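Local coordinates for protein 3-hydroxyisobutyrate dehydrogenase (Salmonella typhimurium, PDB 3G0O) that probably oxidises L-threonate to 2-dehydro-L-erythronate with NAD(+), or less readily NADP(+), as a member of the HIBADH-related dehydrogenase family, at residues 137-142 with 161-166; 56-61 with 86-91. All coordinates share one frame; numbering follows the deposited sequence.

Interaction 1 of 2, residues 137-142 with 161-166; sequences QGEMTV and VASNVY
V142 and A162 meet on the packed face of two parallel strands, where V142 CG2 lies 3.6 Å from A162 CB. CG1 stands anti to the backbone N of V142 (chi1 -171°), which leaves CG2 as the branch facing the neighbouring strand. M140, a selenomethionine, shares this face; its chain runs extended past the carbonyl of V161 toward M18 and A22 of helix 17-28. Across the strands V142 N bonds to N164 O and Y166 N to V142 O, both 2.8 Å. Between M140 and T141 the pairing slips by one residue, a beta bulge: M140 O takes S163 N at 3.0 Å and, weakly, N164 N.

The other face is wetter. There one water lies within hydrogen-bonding distance of E139 O, T141 OG1, N164 OD1 and S163 OG, and can donate to only two of them at a time, while T141 OG1 hydrogen-bonds H216 O of the second subunit. T141 CG2 reaches the edge of the Y166 ring, in its plane, 3.8 Å from CE2. These strands close the beta-alpha-beta unit around helix 148-161, and the contact is thus apolar where M140 and V142 pack against helix 17-28 and strand 122-129, but polar and partly water-mediated where the subunits meet.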
ATOM      1  N   GLN A 137     -13.573   6.667  15.485  1.00 24.01           N
ATOM      2  CA  GLN A 137     -14.824   6.972  14.797  1.00 24.78           C
ATOM      3  C   GLN A 137     -15.751   5.759  14.768  1.00 23.90           C
ATOM      4  O   GLN A 137     -16.811   5.799  14.148  1.00 24.76           O
ATOM      5  CB  GLN A 137     -14.539   7.418  13.357  1.00 27.50           C
ATOM      6  CG  GLN A 137     -13.498   8.525  13.219  1.00 31.02           C
ATOM      7  CD  GLN A 137     -13.222   8.899  11.767  1.00 34.84           C
ATOM      8  OE1 GLN A 137     -12.857   8.050  10.946  1.00 36.56           O
ATOM      9  NE2 GLN A 137     -13.393  10.174  11.444  1.00 36.51           N
ATOM     10  N   GLY A 138     -15.345   4.680  15.433  1.00 22.72           N
ATOM     11  CA  GLY A 138     -16.153   3.474  15.456  1.00 21.52           C
ATOM     12  C   GLY A 138     -16.187   2.805  14.094  1.00 22.04           C
ATOM     13  O   GLY A 138     -17.171   2.151  13.733  1.00 20.13           O
ATOM     14  N   GLU A 139     -15.100   2.955  13.341  1.00 20.55           N
ATOM     15  CA  GLU A 139     -15.011   2.387  12.002  1.00 22.20           C
ATOM     16  C   GLU A 139     -13.933   1.313  11.849  1.00 20.71           C
ATOM     17  O   GLU A 139     -13.226   1.264  10.839  1.00 21.20           O
ATOM     18  CB  GLU A 139     -14.779   3.510  10.988  1.00 23.08           C
ATOM     19  CG  GLU A 139     -15.993   4.413  10.789  1.00 28.40           C
ATOM     20  CD  GLU A 139     -15.677   5.667   9.997  1.00 32.17           C
ATOM     21  OE1 GLU A 139     -14.992   5.565   8.960  1.00 35.28           O
ATOM     22  OE2 GLU A 139     -16.127   6.758  10.407  1.00 34.61           O
HETATM   23  N   MSE A 140     -13.816   0.445  12.849  1.00 20.01           N
HETATM   24  CA  MSE A 140     -12.834  -0.627  12.796  1.00 19.74           C
HETATM   25  C   MSE A 140     -13.212  -1.670  11.752  1.00 19.89           C
HETATM   26  O   MSE A 140     -14.362  -1.748  11.315  1.00 18.17           O
HETATM   27  CB  MSE A 140     -12.740  -1.357  14.138  1.00 20.96           C
HETATM   28  CG  MSE A 140     -12.187  -0.571  15.306  1.00 23.55           C
HETATM   29 SE   MSE A 140     -11.971  -1.787  16.813  1.00 31.67          SE
HETATM   30  CE  MSE A 140     -10.795  -0.716  17.923  1.00 29.41           C
ATOM     31  N   THR A 141     -12.225  -2.464  11.351  1.00 16.88           N
ATOM     32  CA  THR A 141     -12.460  -3.567  10.435  1.00 16.47           C
ATOM     33  C   THR A 141     -12.224  -4.777  11.325  1.00 17.11           C
ATOM     34  O   THR A 141     -11.197  -4.868  11.999  1.00 17.32           O
ATOM     35  CB  THR A 141     -11.472  -3.583   9.262  1.00 14.90           C
ATOM     36  OG1 THR A 141     -11.876  -2.610   8.291  1.00 17.30           O
ATOM     37  CG2 THR A 141     -11.451  -4.956   8.602  1.00 17.49           C
ATOM     38  N   VAL A 142     -13.185  -5.692  11.354  1.00 15.59           N
ATOM     39  CA  VAL A 142     -13.053  -6.871  12.191  1.00 15.75           C
ATOM     40  C   VAL A 142     -13.031  -8.139  11.353  1.00 17.84           C
ATOM     41  O   VAL A 142     -13.853  -8.315  10.457  1.00 19.62           O
ATOM     42  CB  VAL A 142     -14.220  -6.971  13.202  1.00 16.46           C
ATOM     43  CG1 VAL A 142     -13.951  -8.084  14.208  1.00 14.54           C
ATOM     44  CG2 VAL A 142     -14.409  -5.636  13.911  1.00 17.58           C
ATOM     45  N   VAL A 161     -18.312  -0.277  17.594  1.00 19.38           N
ATOM     46  CA  VAL A 161     -16.892  -0.116  17.307  1.00 19.03           C
ATOM     47  C   VAL A 161     -16.450  -0.332  15.864  1.00 19.81           C
ATOM     48  O   VAL A 161     -15.407   0.183  15.461  1.00 18.19           O
ATOM     49  CB  VAL A 161     -16.048  -1.054  18.200  1.00 17.63           C
ATOM     50  CG1 VAL A 161     -16.471  -0.903  19.649  1.00 17.91           C
ATOM     51  CG2 VAL A 161     -16.203  -2.500  17.738  1.00 18.52           C
ATOM     52  N   ALA A 162     -17.236  -1.071  15.085  1.00 19.44           N
ATOM     53  CA  ALA A 162     -16.849  -1.370  13.707  1.00 19.00           C
ATOM     54  C   ALA A 162     -17.776  -0.883  12.602  1.00 20.89           C
ATOM     55  O   ALA A 162     -18.962  -0.627  12.824  1.00 21.28           O
ATOM     56  CB  ALA A 162     -16.652  -2.868  13.560  1.00 17.25           C
ATOM     57  N   SER A 163     -17.206  -0.763  11.403  1.00 20.48           N
ATOM     58  CA  SER A 163     -17.951  -0.353  10.217  1.00 21.75           C
ATOM     59  C   SER A 163     -17.904  -1.486   9.186  1.00 21.75           C
ATOM     60  O   SER A 163     -18.711  -1.532   8.260  1.00 23.66           O
ATOM     61  CB  SER A 163     -17.370   0.936   9.627  1.00 22.15           C
ATOM     62  OG  SER A 163     -15.998   0.797   9.318  1.00 24.99           O
ATOM     63  N   ASN A 164     -16.949  -2.397   9.357  1.00 21.74           N
ATOM     64  CA  ASN A 164     -16.809  -3.546   8.465  1.00 20.87           C
ATOM     65  C   ASN A 164     -16.446  -4.794   9.256  1.00 20.91           C
ATOM     66  O   ASN A 164     -15.335  -4.913   9.778  1.00 19.97           O
ATOM     67  CB  ASN A 164     -15.735  -3.298   7.403  1.00 22.33           C
ATOM     68  CG  ASN A 164     -16.125  -2.211   6.420  1.00 23.77           C
ATOM     69  OD1 ASN A 164     -15.633  -1.090   6.495  1.00 25.60           O
ATOM     70  ND2 ASN A 164     -17.020  -2.540   5.497  1.00 24.17           N
ATOM     71  N   VAL A 165     -17.394  -5.719   9.349  1.00 19.56           N
ATOM     72  CA  VAL A 165     -17.181  -6.963  10.066  1.00 19.61           C
ATOM     73  C   VAL A 165     -17.230  -8.118   9.085  1.00 19.59           C
ATOM     74  O   VAL A 165     -18.221  -8.304   8.388  1.00 21.00           O
ATOM     75  CB  VAL A 165     -18.259  -7.176  11.146  1.00 17.95           C
ATOM     76  CG1 VAL A 165     -18.036  -8.509  11.855  1.00 17.88           C
ATOM     77  CG2 VAL A 165     -18.214  -6.025  12.148  1.00 17.31           C
ATOM     78  N   TYR A 166     -16.145  -8.880   9.028  1.00 18.87           N
ATOM     79  CA  TYR A 166     -16.059 -10.026   8.134  1.00 19.67           C
ATOM     80  C   TYR A 166     -16.119 -11.307   8.955  1.00 20.09           C
ATOM     81  O   TYR A 166     -15.227 -11.583   9.755  1.00 19.78           O
ATOM     82  CB  TYR A 166     -14.751  -9.965   7.333  1.00 17.48           C
ATOM     83  CG  TYR A 166     -14.661  -8.738   6.456  1.00 18.08           C
ATOM     84  CD1 TYR A 166     -15.330  -8.678   5.233  1.00 19.17           C
ATOM     85  CD2 TYR A 166     -13.973  -7.604   6.882  1.00 17.44           C
ATOM     86  CE1 TYR A 166     -15.322  -7.519   4.463  1.00 19.71           C
ATOM     87  CE2 TYR A 166     -13.961  -6.436   6.118  1.00 21.29           C
ATOM     88  CZ  TYR A 166     -14.639  -6.402   4.914  1.00 21.64           C
ATOM     89  OH  TYR A 166     -14.655  -5.246   4.173  1.00 21.96           O
TER
HETATM   90  O   HOH W   1     -13.252  -0.299   8.502  1.00 24.40           O
HETATM   91  O   HOH W   2     -15.584   2.663   7.128  1.00 31.62           O

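Interaction 2 of 2, residues 56-61 with 86-91; sequences ASAREF and DGVAHL
R59 and D86 open this contact between two loops at the edge of the nucleotide-binding domain. D86, the first residue modelled after a gap at 84-85, starts its side chain toward the other loop. Its OD2 lies 3.4 Å from R59 NH2, a salt bridge made with the carboxylate plane turned 89° from the guanidinium. A weak, bent bond runs from R59 NE to the backbone O of D86. The guanidinium sits too close to its neighbours in the model, and the details of this exposed polar end are therefore doubtful.

After G87 the character changes. V88 turns inward and sends CG1 against the other loop, 3.7 Å from R59 N and 3.9 Å from R59 CG. This branch points away from its own carbonyl carbon (chi1 -58°), and the side chains of V88 and R59 cross at about a right angle. A58 CB lies 4.3 Å from V88 CG1. V88 also packs on A62 and on L68 of strand 67-70, while A58 rests on A36 of strand 32-36. A89 to L91 then wind into a short 3-10 turn, in which L91 N bonds to V88 O at 2.9 Å. The turn brings L91 back to the contact, its CD1 resting 4.1 Å from R59 O.

A buried valine and alanine beside a loosely defined arginine–aspartate pair thus join the connection from strand 53-55 to strand 67-70 with the one leading from helix 75-82 to strand 97-100, a packing of inter-strand connections within a Rossmann-type NAD-binding domain.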
ATOM      1  N   ALA A  56      -7.456  -0.277  37.085  1.00 27.68           N
ATOM      2  CA  ALA A  56      -6.263  -0.952  36.595  1.00 28.42           C
ATOM      3  C   ALA A  56      -6.612  -2.324  36.030  1.00 29.22           C
ATOM      4  O   ALA A  56      -5.959  -2.803  35.106  1.00 28.66           O
ATOM      5  CB  ALA A  56      -5.239  -1.089  37.717  1.00 29.18           C
ATOM      6  N   SER A  57      -7.629  -2.968  36.596  1.00 29.44           N
ATOM      7  CA  SER A  57      -8.047  -4.274  36.097  1.00 29.37           C
ATOM      8  C   SER A  57      -9.559  -4.304  35.949  1.00 28.81           C
ATOM      9  O   SER A  57     -10.252  -3.395  36.403  1.00 28.84           O
ATOM     10  CB  SER A  57      -7.608  -5.391  37.036  1.00 30.22           C
ATOM     11  OG  SER A  57      -8.515  -5.534  38.109  1.00 31.68           O
ATOM     12  N   ALA A  58     -10.063  -5.356  35.318  1.00 27.77           N
ATOM     13  CA  ALA A  58     -11.490  -5.500  35.087  1.00 27.19           C
ATOM     14  C   ALA A  58     -12.195  -6.325  36.162  1.00 27.76           C
ATOM     15  O   ALA A  58     -13.392  -6.594  36.047  1.00 27.66           O
ATOM     16  CB  ALA A  58     -11.721  -6.124  33.713  1.00 26.26           C
ATOM     17  N   ARG A  59     -11.464  -6.721  37.205  1.00 28.17           N
ATOM     18  CA  ARG A  59     -12.054  -7.521  38.280  1.00 30.84           C
ATOM     19  C   ARG A  59     -13.232  -6.810  38.948  1.00 31.27           C
ATOM     20  O   ARG A  59     -14.169  -7.458  39.403  1.00 31.71           O
ATOM     21  CB  ARG A  59     -11.000  -7.872  39.345  1.00 32.08           C
ATOM     22  CG  ARG A  59      -9.764  -8.574  38.793  1.00 35.76           C
ATOM     23  CD  ARG A  59      -8.794  -9.034  39.883  1.00 37.32           C
ATOM     24  NE  ARG A  59      -7.440  -9.108  39.342  1.00 39.95           N
ATOM     25  CZ  ARG A  59      -6.657  -8.050  39.162  1.00 40.75           C
ATOM     26  NH1 ARG A  59      -7.092  -6.846  39.500  1.00 43.04           N
ATOM     27  NH2 ARG A  59      -5.458  -8.177  38.606  1.00 41.15           N
ATOM     28  N   GLU A  60     -13.193  -5.480  38.986  1.00 31.86           N
ATOM     29  CA  GLU A  60     -14.257  -4.703  39.618  1.00 32.95           C
ATOM     30  C   GLU A  60     -15.600  -4.772  38.878  1.00 30.99           C
ATOM     31  O   GLU A  60     -16.658  -4.658  39.502  1.00 31.14           O
ATOM     32  CB  GLU A  60     -13.840  -3.226  39.737  1.00 36.43           C
ATOM     33  CG  GLU A  60     -12.322  -2.963  39.798  1.00 40.68           C
ATOM     34  CD  GLU A  60     -11.700  -3.206  41.158  1.00 43.04           C
ATOM     35  OE1 GLU A  60     -11.973  -4.265  41.767  1.00 44.59           O
ATOM     36  OE2 GLU A  60     -10.919  -2.339  41.620  1.00 44.40           O
ATOM     37  N   PHE A  61     -15.570  -4.957  37.560  1.00 27.50           N
ATOM     38  CA  PHE A  61     -16.813  -4.993  36.794  1.00 25.50           C
ATOM     39  C   PHE A  61     -17.072  -6.234  35.940  1.00 24.86           C
ATOM     40  O   PHE A  61     -18.150  -6.371  35.365  1.00 24.69           O
ATOM     41  CB  PHE A  61     -16.901  -3.735  35.917  1.00 23.45           C
ATOM     42  CG  PHE A  61     -15.742  -3.567  34.970  1.00 22.91           C
ATOM     43  CD1 PHE A  61     -15.635  -4.359  33.827  1.00 21.44           C
ATOM     44  CD2 PHE A  61     -14.748  -2.629  35.229  1.00 22.13           C
ATOM     45  CE1 PHE A  61     -14.550  -4.219  32.953  1.00 22.41           C
ATOM     46  CE2 PHE A  61     -13.660  -2.478  34.365  1.00 22.60           C
ATOM     47  CZ  PHE A  61     -13.561  -3.274  33.226  1.00 22.78           C
ATOM     48  N   ASP A  86      -5.127 -13.235  38.934  1.00 37.73           N
ATOM     49  CA  ASP A  86      -6.027 -12.090  38.802  1.00 37.68           C
ATOM     50  C   ASP A  86      -6.888 -12.127  37.524  1.00 35.65           C
ATOM     51  O   ASP A  86      -7.213 -11.078  36.952  1.00 35.44           O
ATOM     52  CB  ASP A  86      -5.207 -10.804  38.841  1.00 40.46           C
ATOM     53  CG  ASP A  86      -4.260 -10.760  40.021  1.00 43.60           C
ATOM     54  OD1 ASP A  86      -4.635 -11.234  41.119  1.00 45.05           O
ATOM     55  OD2 ASP A  86      -3.135 -10.248  39.847  1.00 45.74           O
ATOM     56  N   GLY A  87      -7.249 -13.329  37.080  1.00 34.35           N
ATOM     57  CA  GLY A  87      -8.068 -13.461  35.883  1.00 31.83           C
ATOM     58  C   GLY A  87      -9.509 -13.071  36.165  1.00 30.76           C
ATOM     59  O   GLY A  87      -9.906 -13.013  37.327  1.00 31.24           O
ATOM     60  N   VAL A  88     -10.298 -12.807  35.123  1.00 28.54           N
ATOM     61  CA  VAL A  88     -11.691 -12.405  35.314  1.00 27.43           C
ATOM     62  C   VAL A  88     -12.728 -13.331  34.689  1.00 27.54           C
ATOM     63  O   VAL A  88     -13.925 -13.180  34.945  1.00 27.89           O
ATOM     64  CB  VAL A  88     -11.945 -10.983  34.760  1.00 26.87           C
ATOM     65  CG1 VAL A  88     -11.016  -9.993  35.435  1.00 27.77           C
ATOM     66  CG2 VAL A  88     -11.759 -10.966  33.250  1.00 26.69           C
ATOM     67  N   ALA A  89     -12.281 -14.285  33.878  1.00 26.82           N
ATOM     68  CA  ALA A  89     -13.202 -15.207  33.216  1.00 26.21           C
ATOM     69  C   ALA A  89     -14.178 -15.869  34.190  1.00 26.46           C
ATOM     70  O   ALA A  89     -15.382 -15.903  33.936  1.00 24.12           O
ATOM     71  CB  ALA A  89     -12.419 -16.273  32.452  1.00 26.06           C
ATOM     72  N   HIS A  90     -13.660 -16.371  35.310  1.00 26.62           N
ATOM     73  CA  HIS A  90     -14.484 -17.046  36.312  1.00 28.25           C
ATOM     74  C   HIS A  90     -15.484 -16.149  37.043  1.00 28.19           C
ATOM     75  O   HIS A  90     -16.338 -16.642  37.773  1.00 29.05           O
ATOM     76  CB  HIS A  90     -13.585 -17.739  37.340  1.00 29.73           C
ATOM     77  CG  HIS A  90     -12.813 -16.790  38.203  1.00 31.49           C
ATOM     78  ND1 HIS A  90     -13.115 -16.580  39.533  1.00 33.56           N
ATOM     79  CD2 HIS A  90     -11.775 -15.971  37.920  1.00 32.72           C
ATOM     80  CE1 HIS A  90     -12.295 -15.671  40.029  1.00 33.01           C
ATOM     81  NE2 HIS A  90     -11.471 -15.284  39.071  1.00 33.65           N
ATOM     82  N   LEU A  91     -15.385 -14.839  36.850  1.00 27.52           N
ATOM     83  CA  LEU A  91     -16.296 -13.912  37.511  1.00 27.13           C
ATOM     84  C   LEU A  91     -17.445 -13.525  36.595  1.00 27.57           C
ATOM     85  O   LEU A  91     -18.458 -12.995  37.042  1.00 27.44           O
ATOM     86  CB  LEU A  91     -15.547 -12.651  37.918  1.00 26.95           C
ATOM     87  CG  LEU A  91     -14.366 -12.838  38.863  1.00 28.47           C
ATOM     88  CD1 LEU A  91     -13.706 -11.489  39.081  1.00 28.62           C
ATOM     89  CD2 LEU A  91     -14.843 -13.435  40.177  1.00 26.79           C
TER

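Both contacts belong to the NAD-binding domain, built on one mixed sheet, yet their centres are 26 Å apart and their nearest atoms about 14 Å. Interaction 2 is complete before interaction 1 begins, so they follow each other in series along the chain. Interaction 2 joins connections that lead into strands 67-70 and 97-100, which are parallel neighbours in the sheet. Interaction 1 lies in the sheet itself and pairs strand 140-145 with 162-169, the outermost strand at the end opposite 53-55. The principle illustrated is a division of labour: backbone pairing extends the sheet in one place, while side-chain packing joins its connecting loops in the other.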